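Local coordinates for protein MdcA (Pseudomonas aeruginosa, PDB 5VIT) that probably transfers the acyl carrier protein between acetate and malonate, as the alpha subunit of a malonate decarboxylase, at residues A[250-255]-A[470-475]; A[254-259]-A[350-355]; A[286-291]-A[305-310]; A[414-419]-A[458-463]. All coordinates share one frame; numbering follows the deposited sequence.

Interactions 2, 3 and 4 pair neighbouring strands in one mixed sheet, whose order from one edge is 308-310, 288-290, 256-259, 354-357, 416-420, 461-464. Interaction 3 joins the first two of these strands, interaction 2 the third and fourth, and interaction 4 the last two. Centres lie about 9 Å apart for interactions 2 and 3, about 11 Å for interactions 2 and 4, and about 20 Å for interactions 3 and 4. Interaction 1, at loops flanking the sheet, has its centre about 8 Å from that of interaction 4 and shares V254 and Q255 with interaction 2. Along the chain it spans the other three, so residues over 200 positions apart close around one sheet.

Interaction 1: residues A[250-255]-A[470-475]; sequences QRHNVQ and YLYKAR
A chi1 of -59° turns the H252 ring anti to its carbonyl carbon, and the H252 and Y472 side chains then approach from opposite directions. H252 sits in the Schellman motif that ends helix 235-250, in which N253, at positive phi, follows it and N253 N bonds to Q250 O at 3.1 Å. The partner segment, a loop after strand 467-469, contains a short 3-10 turn at 471-473. H252 CE1 reaches Y472 OH at 3.3 Å, the oxygen lying near the plane of the imidazole. Y470 CE2 is 4.0 Å from H252 NE2, which meets the edge of the Y470 ring. No hydrogen bond crosses this contact: H252 ND1 bonds to D401, H252 NE2 to H461, and Y470 OH to G247 O. R251 bends at chi2 and chi3 and brings R251 NH2 over one face of the Y470 ring, toward its rim, the planes 54° apart. The resulting cation-pi contact is off-centre, with R251 CZ 5.0 Å from the ring centroid and 29° off the normal. An acidic side chain on the chain of another protein is a long-range, weak partner of R251 NH1. K473 NZ donates to G509 O, and this amine nevertheless stands 3.3 Å from R251 NH2, two donors of like charge meeting at the guanidinium edge.

Interaction 2: residues A[254-259]-A[350-355]; sequences VQSLNH and YAVDLF
Hydrogen bonds dominate where D353 meets Q255 and S256. D353 OD2 accepts from Q255 N at 2.7 Å, with the N-H at 161°, and more weakly from S256 N, so one carboxylate oxygen grips two successive backbone amides. In the reverse direction D353 N donates to S256 OG at 3.0 Å, a position the hydroxyl reaches through a chi1 of 63°; S256 O takes a weak share of the same N-H. A water donates to D353 OD1 at 2.6 Å and also bonds to S256 OG, closing the polar cluster. Further along, N258 N donates to L354 O at 3.0 Å, and the same oxygen is approached by L257 CA in a CA-H...O contact. Apolar packing is concentrated on L354: its CD2 meets L257 CB at 3.9 Å, and its CD1 meets V254 CG2 at 4.0 Å, the side chains of V254 and L354 crossing at about a right angle. V352 lays its methyl groups against the L257 backbone. Flat groups meet once, where N258 and F355 run side by side with amide and ring only 13° apart. N258 OD1 touches the ring edge at F355 CD1, 3.2 Å away, while N258 ND2 is held by T290 O. A malonate ion, probably from the crystallisation liquor, is bound near the N258 side chain. Together these bonds form the entry to a parallel strand pair, 256-259 beside 354-357, the third and fourth strands of a mixed sheet whose parallel part is built as in an alpha/beta fold.

Interaction 3: residues A[286-291]-A[305-310]; sequences CRHWTL and WVESVH
R287 through L291 run beside E307 through H310 as the two parallel strands of a beta-alpha-beta unit, 288-290 and 308-310, connected through helix 298-302; strand 308-310 is the outermost of its sheet within this chain. The strand axes are 4.7 Å apart. At the entry R287 O accepts two donors, E307 N at 2.9 Å and S308 N at 3.2 Å, both in the carbonyl plane. Regular parallel pairing then follows, with W289 N to S308 O, H310 N to W289 O and L291 N to H310 O. Just before the paired residues R287 and E307 lie alongside, pointing the same way. R287 NH1 makes a salt bridge to E307 OE2 at 3.3 Å, met on its syn side but 33° out of the carboxylate plane, whereas R287 NE bonds to Q255 OE1. On the face carrying H288, T290, S308 and H310, H288 ND1 and S308 OG share a straight hydrogen bond of 2.6 Å, with OG near the ring plane. On the opposite face W289 CB packs on V309 CG2 at 4.0 Å. From the residues ahead of the strand V306 CG1 meets the indole at W289 CD1, 3.8 Å away, the side chains at about a right angle. W289 NE1 donates to C286 O at 2.8 Å in a bent bond, from 56° out of the carbonyl plane. The chemistry thus changes along the pair: a rather long salt bridge at the entry, then a short imidazole-hydroxyl bond on one face and apolar contact on the other, where the indole N-H is satisfied by a main-chain oxygen.

Interaction 4: residues A[414-419]-A[458-463]; sequences RKLVVQ and DVTHVL
T460 and V417 bind each other twice where strands 416-420 and 461-464 come together in parallel. With OG1 between backbone N and carbonyl carbon (chi1 60°), T460 turns its hydroxyl to V417 N, and T460 OG1 accepts that N-H at 2.8 Å. V417 O is satisfied by two donors: T460 N at 2.9 Å, in the carbonyl plane, and H461 N at 3.3 Å, from 35° above it. Beyond this point the pairing is regular. Q419 N reaches H461 O at 2.9 Å, and L463 N meets Q419 O at 2.8 Å in an almost straight bond of 177°. Two main-chain oxygens at the strand entry share a water, which donates to K415 O and to D458 O and accepts from R414 NH2 at 3.1 Å. That guanidinium packs one face on T460 CG2, 3.8 Å from R414 CZ. Q419 OE1 is taken by S368 OG, and K415 NZ by G348 O and M385 O. V418 lays CG2 against H461 CB, and L416 CD2 meets H461 CE1. T460 OG1 also bonds to H461 ND1 at 2.9 Å, either end being a possible donor. One hydroxyl is therefore bonded to both V417 N and H461 ND1; since H461 NE2 is satisfied too, by H252, both ring nitrogens have partners, and these fix the rotation of the imidazole.

Interaction 1: residues A[250-255]-A[470-475]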
# COMPACT_ATOMS: atom_id res chain seq x y z
N GLN A 250 6.08 -12.75 -3.18
CA GLN A 250 5.87 -13.48 -1.94
C GLN A 250 4.40 -13.55 -1.60
O GLN A 250 3.90 -14.62 -1.24
CB GLN A 250 6.63 -12.84 -0.77
CG GLN A 250 6.45 -13.60 0.56
CD GLN A 250 7.23 -12.96 1.72
OE1 GLN A 250 7.77 -11.86 1.59
NE2 GLN A 250 7.28 -13.65 2.84
N ARG A 251 3.70 -12.42 -1.71
CA ARG A 251 2.27 -12.36 -1.39
C ARG A 251 1.45 -13.42 -2.10
O ARG A 251 0.57 -14.03 -1.51
CB ARG A 251 1.68 -10.99 -1.75
CG ARG A 251 1.64 -10.01 -0.61
CD ARG A 251 0.34 -10.13 0.17
NE ARG A 251 -0.79 -9.71 -0.66
CZ ARG A 251 -2.01 -9.46 -0.19
NH1 ARG A 251 -2.25 -9.57 1.12
NH2 ARG A 251 -2.98 -9.09 -1.03
N HIS A 252 1.74 -13.63 -3.38
CA HIS A 252 0.93 -14.53 -4.18
C HIS A 252 1.66 -15.84 -4.45
O HIS A 252 1.19 -16.66 -5.22
CB HIS A 252 0.52 -13.85 -5.51
CG HIS A 252 -0.26 -12.58 -5.31
ND1 HIS A 252 -1.44 -12.54 -4.62
CD2 HIS A 252 -0.01 -11.31 -5.72
CE1 HIS A 252 -1.90 -11.30 -4.60
NE2 HIS A 252 -1.05 -10.53 -5.25
N ASN A 253 2.80 -16.03 -3.80
CA ASN A 253 3.57 -17.27 -3.93
C ASN A 253 3.89 -17.58 -5.40
O ASN A 253 3.52 -18.63 -5.93
CB ASN A 253 2.82 -18.45 -3.28
CG ASN A 253 3.69 -19.69 -3.13
OD1 ASN A 253 4.91 -19.60 -2.95
ND2 ASN A 253 3.07 -20.87 -3.21
N VAL A 254 4.58 -16.64 -6.03
CA VAL A 254 4.88 -16.75 -7.44
C VAL A 254 6.06 -17.69 -7.71
O VAL A 254 7.17 -17.45 -7.25
CB VAL A 254 5.20 -15.37 -8.03
CG1 VAL A 254 5.74 -15.49 -9.46
CG2 VAL A 254 3.96 -14.47 -7.96
N GLN A 255 5.81 -18.76 -8.47
CA GLN A 255 6.84 -19.75 -8.78
C GLN A 255 7.53 -19.55 -10.13
O GLN A 255 8.68 -19.98 -10.32
CB GLN A 255 6.24 -21.16 -8.74
CG GLN A 255 5.55 -21.50 -7.44
CD GLN A 255 6.51 -21.39 -6.28
OE1 GLN A 255 7.46 -22.17 -6.16
NE2 GLN A 255 6.29 -20.40 -5.43
N TYR A 470 -3.70 -3.11 -5.98
CA TYR A 470 -4.11 -4.50 -6.28
C TYR A 470 -5.39 -4.54 -7.12
O TYR A 470 -6.47 -4.89 -6.61
CB TYR A 470 -4.31 -5.29 -4.99
CG TYR A 470 -3.03 -5.54 -4.21
CD1 TYR A 470 -2.65 -4.68 -3.18
CD2 TYR A 470 -2.21 -6.62 -4.50
CE1 TYR A 470 -1.48 -4.91 -2.46
CE2 TYR A 470 -1.03 -6.85 -3.79
CZ TYR A 470 -0.68 -5.99 -2.77
OH TYR A 470 0.49 -6.20 -2.05
N LEU A 471 -5.26 -4.18 -8.39
CA LEU A 471 -6.40 -3.98 -9.28
C LEU A 471 -7.27 -5.23 -9.43
O LEU A 471 -8.46 -5.12 -9.71
CB LEU A 471 -5.90 -3.55 -10.68
CG LEU A 471 -5.06 -2.27 -10.79
CD1 LEU A 471 -4.94 -1.77 -12.25
CD2 LEU A 471 -5.59 -1.18 -9.90
N TYR A 472 -6.69 -6.41 -9.23
CA TYR A 472 -7.48 -7.62 -9.44
C TYR A 472 -8.63 -7.69 -8.46
O TYR A 472 -9.58 -8.43 -8.67
CB TYR A 472 -6.61 -8.86 -9.34
CG TYR A 472 -6.20 -9.26 -7.94
CD1 TYR A 472 -5.05 -8.74 -7.36
CD2 TYR A 472 -6.94 -10.19 -7.21
CE1 TYR A 472 -4.66 -9.12 -6.09
CE2 TYR A 472 -6.57 -10.57 -5.94
CZ TYR A 472 -5.42 -10.04 -5.39
OH TYR A 472 -5.01 -10.41 -4.13
N LYS A 473 -8.53 -6.91 -7.38
CA LYS A 473 -9.59 -6.85 -6.37
C LYS A 473 -10.71 -5.88 -6.73
O LYS A 473 -11.78 -5.92 -6.13
CB LYS A 473 -8.98 -6.46 -5.01
CG LYS A 473 -7.99 -7.49 -4.44
CD LYS A 473 -7.33 -6.91 -3.18
CE LYS A 473 -6.66 -7.95 -2.31
NZ LYS A 473 -5.78 -7.30 -1.26
N ALA A 474 -10.47 -5.00 -7.69
CA ALA A 474 -11.48 -4.02 -8.10
C ALA A 474 -12.77 -4.67 -8.61
O ALA A 474 -12.75 -5.53 -9.49
CB ALA A 474 -10.91 -3.07 -9.17
N ARG A 475 -13.91 -4.23 -8.08
CA ARG A 475 -15.20 -4.81 -8.44
C ARG A 475 -15.99 -3.94 -9.43
O ARG A 475 -17.07 -4.32 -9.87
CB ARG A 475 -16.02 -5.07 -7.17
CG ARG A 475 -15.17 -5.26 -5.90
CD ARG A 475 -16.03 -5.18 -4.63
NE ARG A 475 -16.54 -3.82 -4.44
CZ ARG A 475 -15.96 -2.88 -3.71
NH1 ARG A 475 -14.85 -3.14 -3.03
NH2 ARG A 475 -16.52 -1.67 -3.63

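Interaction 2: residues A[254-259]-A[350-355]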
# COMPACT_ATOMS: atom_id res chain seq x y z
N VAL A 254 4.58 -16.64 -6.03
CA VAL A 254 4.88 -16.75 -7.44
C VAL A 254 6.06 -17.69 -7.71
O VAL A 254 7.17 -17.45 -7.25
CB VAL A 254 5.20 -15.37 -8.03
CG1 VAL A 254 5.74 -15.49 -9.46
CG2 VAL A 254 3.96 -14.47 -7.96
N GLN A 255 5.81 -18.76 -8.47
CA GLN A 255 6.84 -19.75 -8.78
C GLN A 255 7.53 -19.55 -10.13
O GLN A 255 8.68 -19.98 -10.32
CB GLN A 255 6.24 -21.16 -8.74
CG GLN A 255 5.55 -21.50 -7.44
CD GLN A 255 6.51 -21.39 -6.28
OE1 GLN A 255 7.46 -22.17 -6.16
NE2 GLN A 255 6.29 -20.40 -5.43
N SER A 256 6.82 -18.94 -11.08
CA SER A 256 7.34 -18.79 -12.44
C SER A 256 6.91 -17.46 -13.05
O SER A 256 5.85 -16.93 -12.72
CB SER A 256 6.87 -19.95 -13.34
OG SER A 256 5.46 -19.96 -13.47
N LEU A 257 7.72 -16.94 -13.97
CA LEU A 257 7.51 -15.56 -14.42
C LEU A 257 8.32 -15.17 -15.64
O LEU A 257 9.26 -15.86 -16.04
CB LEU A 257 7.82 -14.57 -13.29
CG LEU A 257 9.28 -14.32 -12.84
CD1 LEU A 257 9.32 -13.19 -11.80
CD2 LEU A 257 9.98 -15.56 -12.26
N ASN A 258 7.94 -14.04 -16.21
CA ASN A 258 8.74 -13.33 -17.19
C ASN A 258 8.94 -11.91 -16.68
O ASN A 258 8.00 -11.30 -16.14
CB ASN A 258 8.07 -13.32 -18.57
CG ASN A 258 8.69 -12.29 -19.51
OD1 ASN A 258 8.10 -11.24 -19.78
ND2 ASN A 258 9.92 -12.57 -19.95
N HIS A 259 10.16 -11.39 -16.82
CA HIS A 259 10.44 -9.97 -16.61
C HIS A 259 10.45 -9.29 -17.97
O HIS A 259 11.19 -9.71 -18.88
CB HIS A 259 11.80 -9.75 -15.93
CG HIS A 259 11.77 -9.98 -14.44
ND1 HIS A 259 12.91 -9.90 -13.66
CD2 HIS A 259 10.76 -10.27 -13.60
CE1 HIS A 259 12.60 -10.12 -12.40
NE2 HIS A 259 11.30 -10.34 -12.33
N TYR A 350 1.31 -19.16 -21.46
CA TYR A 350 0.43 -20.22 -20.96
C TYR A 350 0.91 -20.93 -19.69
O TYR A 350 0.10 -21.54 -18.98
CB TYR A 350 0.22 -21.27 -22.04
CG TYR A 350 -1.07 -21.16 -22.83
CD1 TYR A 350 -1.05 -20.85 -24.19
CD2 TYR A 350 -2.29 -21.40 -22.23
CE1 TYR A 350 -2.22 -20.77 -24.91
CE2 TYR A 350 -3.46 -21.32 -22.94
CZ TYR A 350 -3.43 -21.00 -24.29
OH TYR A 350 -4.61 -20.94 -25.00
N ALA A 351 2.21 -20.87 -19.44
CA ALA A 351 2.85 -21.76 -18.46
C ALA A 351 3.50 -21.02 -17.28
O ALA A 351 4.17 -21.62 -16.44
CB ALA A 351 3.89 -22.61 -19.17
N VAL A 352 3.29 -19.71 -17.21
CA VAL A 352 3.98 -18.90 -16.22
C VAL A 352 2.99 -18.10 -15.34
O VAL A 352 1.95 -17.68 -15.83
CB VAL A 352 5.01 -18.03 -17.00
CG1 VAL A 352 4.89 -16.54 -16.71
CG2 VAL A 352 6.41 -18.61 -16.83
N ASP A 353 3.28 -17.95 -14.04
CA ASP A 353 2.36 -17.28 -13.09
C ASP A 353 2.16 -15.79 -13.37
O ASP A 353 1.11 -15.21 -13.03
CB ASP A 353 2.87 -17.36 -11.63
CG ASP A 353 2.90 -18.77 -11.07
OD1 ASP A 353 2.29 -19.65 -11.66
OD2 ASP A 353 3.57 -18.99 -10.02
N LEU A 354 3.19 -15.14 -13.89
CA LEU A 354 3.21 -13.68 -13.80
C LEU A 354 4.03 -13.02 -14.92
O LEU A 354 5.06 -13.54 -15.35
CB LEU A 354 3.75 -13.26 -12.42
CG LEU A 354 4.16 -11.81 -12.13
CD1 LEU A 354 4.13 -11.55 -10.62
CD2 LEU A 354 5.54 -11.43 -12.69
N PHE A 355 3.54 -11.87 -15.38
CA PHE A 355 4.35 -10.97 -16.19
C PHE A 355 4.51 -9.68 -15.44
O PHE A 355 3.57 -9.21 -14.80
CB PHE A 355 3.70 -10.69 -17.55
CG PHE A 355 4.30 -9.51 -18.28
CD1 PHE A 355 5.49 -9.64 -18.97
CD2 PHE A 355 3.67 -8.29 -18.28
CE1 PHE A 355 6.04 -8.56 -19.65
CE2 PHE A 355 4.20 -7.20 -18.94
CZ PHE A 355 5.40 -7.34 -19.64
O HOH W 1 4.08 -21.59 -11.58

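Interaction 3: residues A[286-291]-A[305-310]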
# COMPACT_ATOMS: atom_id res chain seq x y z
N CYS A 286 10.00 -17.70 -7.69
CA CYS A 286 10.82 -17.40 -8.87
C CYS A 286 11.79 -18.50 -9.25
O CYS A 286 12.96 -18.24 -9.52
CB CYS A 286 11.60 -16.10 -8.65
SG CYS A 286 10.53 -14.75 -8.15
N ARG A 287 11.29 -19.73 -9.29
CA ARG A 287 12.12 -20.86 -9.65
C ARG A 287 12.27 -21.07 -11.16
O ARG A 287 13.35 -21.44 -11.65
CB ARG A 287 11.54 -22.12 -9.00
CG ARG A 287 11.48 -22.02 -7.48
CD ARG A 287 11.07 -23.36 -6.87
NE ARG A 287 9.65 -23.63 -7.05
CZ ARG A 287 9.14 -24.72 -7.61
NH1 ARG A 287 9.96 -25.68 -8.07
NH2 ARG A 287 7.82 -24.85 -7.72
N HIS A 288 11.20 -20.86 -11.91
CA HIS A 288 11.23 -21.17 -13.34
C HIS A 288 11.03 -19.92 -14.14
O HIS A 288 10.10 -19.16 -13.88
CB HIS A 288 10.15 -22.20 -13.70
CG HIS A 288 10.24 -23.46 -12.90
ND1 HIS A 288 11.24 -24.39 -13.10
CD2 HIS A 288 9.49 -23.93 -11.88
CE1 HIS A 288 11.08 -25.38 -12.25
NE2 HIS A 288 10.03 -25.13 -11.49
N TRP A 289 11.91 -19.71 -15.12
CA TRP A 289 11.86 -18.48 -15.89
C TRP A 289 11.66 -18.71 -17.37
O TRP A 289 12.21 -19.65 -17.95
CB TRP A 289 13.15 -17.67 -15.68
CG TRP A 289 13.38 -17.29 -14.26
CD1 TRP A 289 13.67 -18.12 -13.23
CD2 TRP A 289 13.35 -15.96 -13.72
NE1 TRP A 289 13.81 -17.41 -12.07
CE2 TRP A 289 13.62 -16.07 -12.34
CE3 TRP A 289 13.11 -14.70 -14.26
CZ2 TRP A 289 13.65 -14.96 -11.49
CZ3 TRP A 289 13.14 -13.59 -13.42
CH2 TRP A 289 13.41 -13.74 -12.04
N THR A 290 10.86 -17.84 -17.98
CA THR A 290 10.90 -17.60 -19.42
C THR A 290 11.56 -16.23 -19.57
O THR A 290 10.96 -15.21 -19.25
CB THR A 290 9.51 -17.58 -20.07
OG1 THR A 290 8.70 -16.59 -19.42
CG2 THR A 290 8.84 -18.94 -19.94
N LEU A 291 12.80 -16.21 -20.02
CA LEU A 291 13.59 -15.00 -20.00
C LEU A 291 14.76 -15.11 -20.95
O LEU A 291 15.37 -16.19 -21.10
CB LEU A 291 14.11 -14.73 -18.58
CG LEU A 291 14.47 -13.28 -18.24
CD1 LEU A 291 13.20 -12.47 -18.09
CD2 LEU A 291 15.26 -13.21 -16.96
N TRP A 305 18.86 -19.36 -6.73
CA TRP A 305 17.44 -19.00 -6.84
C TRP A 305 16.79 -19.59 -8.08
O TRP A 305 15.62 -19.97 -8.07
CB TRP A 305 17.27 -17.48 -6.87
CG TRP A 305 17.50 -16.84 -5.54
CD1 TRP A 305 18.70 -16.64 -4.92
CD2 TRP A 305 16.49 -16.35 -4.64
NE1 TRP A 305 18.50 -16.05 -3.70
CE2 TRP A 305 17.16 -15.86 -3.51
CE3 TRP A 305 15.10 -16.26 -4.70
CZ2 TRP A 305 16.48 -15.29 -2.43
CZ3 TRP A 305 14.43 -15.69 -3.64
CH2 TRP A 305 15.12 -15.21 -2.52
N VAL A 306 17.56 -19.67 -9.16
CA VAL A 306 17.01 -19.95 -10.47
C VAL A 306 17.16 -21.42 -10.84
O VAL A 306 18.27 -21.89 -11.07
CB VAL A 306 17.72 -19.12 -11.52
CG1 VAL A 306 17.19 -19.44 -12.90
CG2 VAL A 306 17.59 -17.63 -11.20
N GLU A 307 16.04 -22.14 -10.89
CA GLU A 307 16.08 -23.57 -11.18
C GLU A 307 16.07 -23.87 -12.69
O GLU A 307 16.70 -24.84 -13.14
CB GLU A 307 14.91 -24.26 -10.48
CG GLU A 307 15.01 -24.11 -8.97
CD GLU A 307 13.90 -24.83 -8.21
OE1 GLU A 307 13.80 -24.62 -6.98
OE2 GLU A 307 13.14 -25.61 -8.84
N SER A 308 15.39 -23.04 -13.47
CA SER A 308 15.36 -23.24 -14.92
C SER A 308 15.06 -21.93 -15.64
O SER A 308 14.29 -21.09 -15.16
CB SER A 308 14.30 -24.28 -15.31
OG SER A 308 12.99 -23.81 -14.99
N VAL A 309 15.69 -21.76 -16.80
CA VAL A 309 15.39 -20.63 -17.68
C VAL A 309 15.21 -21.15 -19.09
O VAL A 309 16.12 -21.77 -19.64
CB VAL A 309 16.53 -19.56 -17.69
CG1 VAL A 309 16.18 -18.40 -18.63
CG2 VAL A 309 16.83 -19.05 -16.29
N HIS A 310 14.05 -20.91 -19.68
CA HIS A 310 13.95 -21.10 -21.13
C HIS A 310 14.02 -19.73 -21.80
O HIS A 310 13.37 -18.79 -21.35
CB HIS A 310 12.68 -21.85 -21.53
CG HIS A 310 12.62 -22.16 -23.00
ND1 HIS A 310 11.98 -21.33 -23.90
CD2 HIS A 310 13.16 -23.16 -23.72
CE1 HIS A 310 12.12 -21.83 -25.12
NE2 HIS A 310 12.83 -22.94 -25.04

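Interaction 4: residues A[414-419]-A[458-463]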
# COMPACT_ATOMS: atom_id res chain seq x y z
N ARG A 414 -6.52 -16.23 -12.61
CA ARG A 414 -5.98 -15.20 -13.50
C ARG A 414 -4.47 -15.20 -13.41
O ARG A 414 -3.92 -15.40 -12.34
CB ARG A 414 -6.46 -13.78 -13.15
CG ARG A 414 -7.90 -13.47 -13.35
CD ARG A 414 -8.14 -12.01 -12.92
NE ARG A 414 -7.46 -11.09 -13.83
CZ ARG A 414 -7.65 -9.77 -13.84
NH1 ARG A 414 -8.49 -9.21 -12.97
NH2 ARG A 414 -7.00 -9.01 -14.72
N LYS A 415 -3.83 -14.95 -14.54
CA LYS A 415 -2.40 -14.69 -14.55
C LYS A 415 -2.13 -13.33 -13.92
O LYS A 415 -2.91 -12.38 -14.07
CB LYS A 415 -1.85 -14.73 -15.97
CG LYS A 415 -0.33 -14.66 -16.10
CD LYS A 415 0.02 -14.65 -17.58
CE LYS A 415 1.48 -14.48 -17.84
NZ LYS A 415 1.73 -14.55 -19.33
N LEU A 416 -1.03 -13.23 -13.20
CA LEU A 416 -0.61 -11.95 -12.67
C LEU A 416 0.04 -11.10 -13.77
O LEU A 416 0.98 -11.53 -14.46
CB LEU A 416 0.35 -12.14 -11.50
CG LEU A 416 -0.32 -12.51 -10.17
CD1 LEU A 416 -0.92 -13.92 -10.21
CD2 LEU A 416 0.68 -12.35 -9.01
N VAL A 417 -0.49 -9.89 -13.94
CA VAL A 417 0.04 -8.96 -14.94
C VAL A 417 0.31 -7.62 -14.24
O VAL A 417 -0.63 -6.91 -13.85
CB VAL A 417 -0.94 -8.80 -16.13
CG1 VAL A 417 -0.54 -7.63 -17.02
CG2 VAL A 417 -1.04 -10.12 -16.95
N VAL A 418 1.59 -7.32 -14.05
CA VAL A 418 2.04 -6.16 -13.29
C VAL A 418 2.66 -5.10 -14.18
O VAL A 418 3.51 -5.37 -15.03
CB VAL A 418 3.09 -6.54 -12.21
CG1 VAL A 418 3.41 -5.35 -11.32
CG2 VAL A 418 2.59 -7.69 -11.36
N GLN A 419 2.21 -3.88 -13.96
CA GLN A 419 2.76 -2.74 -14.64
C GLN A 419 3.58 -2.00 -13.60
O GLN A 419 3.04 -1.46 -12.64
CB GLN A 419 1.63 -1.92 -15.25
CG GLN A 419 1.87 -1.33 -16.62
CD GLN A 419 2.29 -2.34 -17.71
OE1 GLN A 419 2.78 -1.92 -18.75
NE2 GLN A 419 2.21 -3.63 -17.45
N ASP A 458 -6.65 -5.94 -18.05
CA ASP A 458 -5.76 -7.08 -17.95
C ASP A 458 -4.79 -6.96 -16.78
O ASP A 458 -4.11 -7.92 -16.43
CB ASP A 458 -4.96 -7.25 -19.24
CG ASP A 458 -5.71 -8.05 -20.29
OD1 ASP A 458 -5.79 -7.53 -21.42
OD2 ASP A 458 -6.18 -9.19 -20.00
N VAL A 459 -4.73 -5.78 -16.18
CA VAL A 459 -3.70 -5.51 -15.20
C VAL A 459 -4.20 -5.92 -13.82
O VAL A 459 -5.28 -5.49 -13.40
CB VAL A 459 -3.25 -4.02 -15.22
CG1 VAL A 459 -2.26 -3.75 -14.11
CG2 VAL A 459 -2.64 -3.64 -16.60
N THR A 460 -3.43 -6.78 -13.15
CA THR A 460 -3.73 -7.21 -11.78
C THR A 460 -3.04 -6.34 -10.72
O THR A 460 -3.52 -6.23 -9.59
CB THR A 460 -3.35 -8.70 -11.55
OG1 THR A 460 -1.94 -8.90 -11.77
CG2 THR A 460 -4.13 -9.59 -12.52
N HIS A 461 -1.91 -5.73 -11.09
CA HIS A 461 -1.12 -4.95 -10.14
C HIS A 461 -0.51 -3.75 -10.82
O HIS A 461 0.17 -3.89 -11.84
CB HIS A 461 0.04 -5.77 -9.53
CG HIS A 461 -0.39 -6.94 -8.70
ND1 HIS A 461 -0.81 -8.13 -9.25
CD2 HIS A 461 -0.40 -7.12 -7.35
CE1 HIS A 461 -1.09 -8.98 -8.28
NE2 HIS A 461 -0.85 -8.39 -7.12
N VAL A 462 -0.72 -2.57 -10.24
CA VAL A 462 0.07 -1.43 -10.66
C VAL A 462 1.06 -1.14 -9.55
O VAL A 462 0.68 -0.95 -8.39
CB VAL A 462 -0.78 -0.19 -10.96
CG1 VAL A 462 0.12 1.06 -11.07
CG2 VAL A 462 -1.54 -0.40 -12.24
N LEU A 463 2.34 -1.16 -9.90
CA LEU A 463 3.40 -0.98 -8.93
C LEU A 463 4.18 0.26 -9.30
O LEU A 463 4.66 0.41 -10.42
CB LEU A 463 4.30 -2.21 -8.87
CG LEU A 463 5.69 -2.08 -8.23
CD1 LEU A 463 5.69 -1.39 -6.87
CD2 LEU A 463 6.35 -3.47 -8.14
O HOH W 2 -4.66 -10.72 -15.78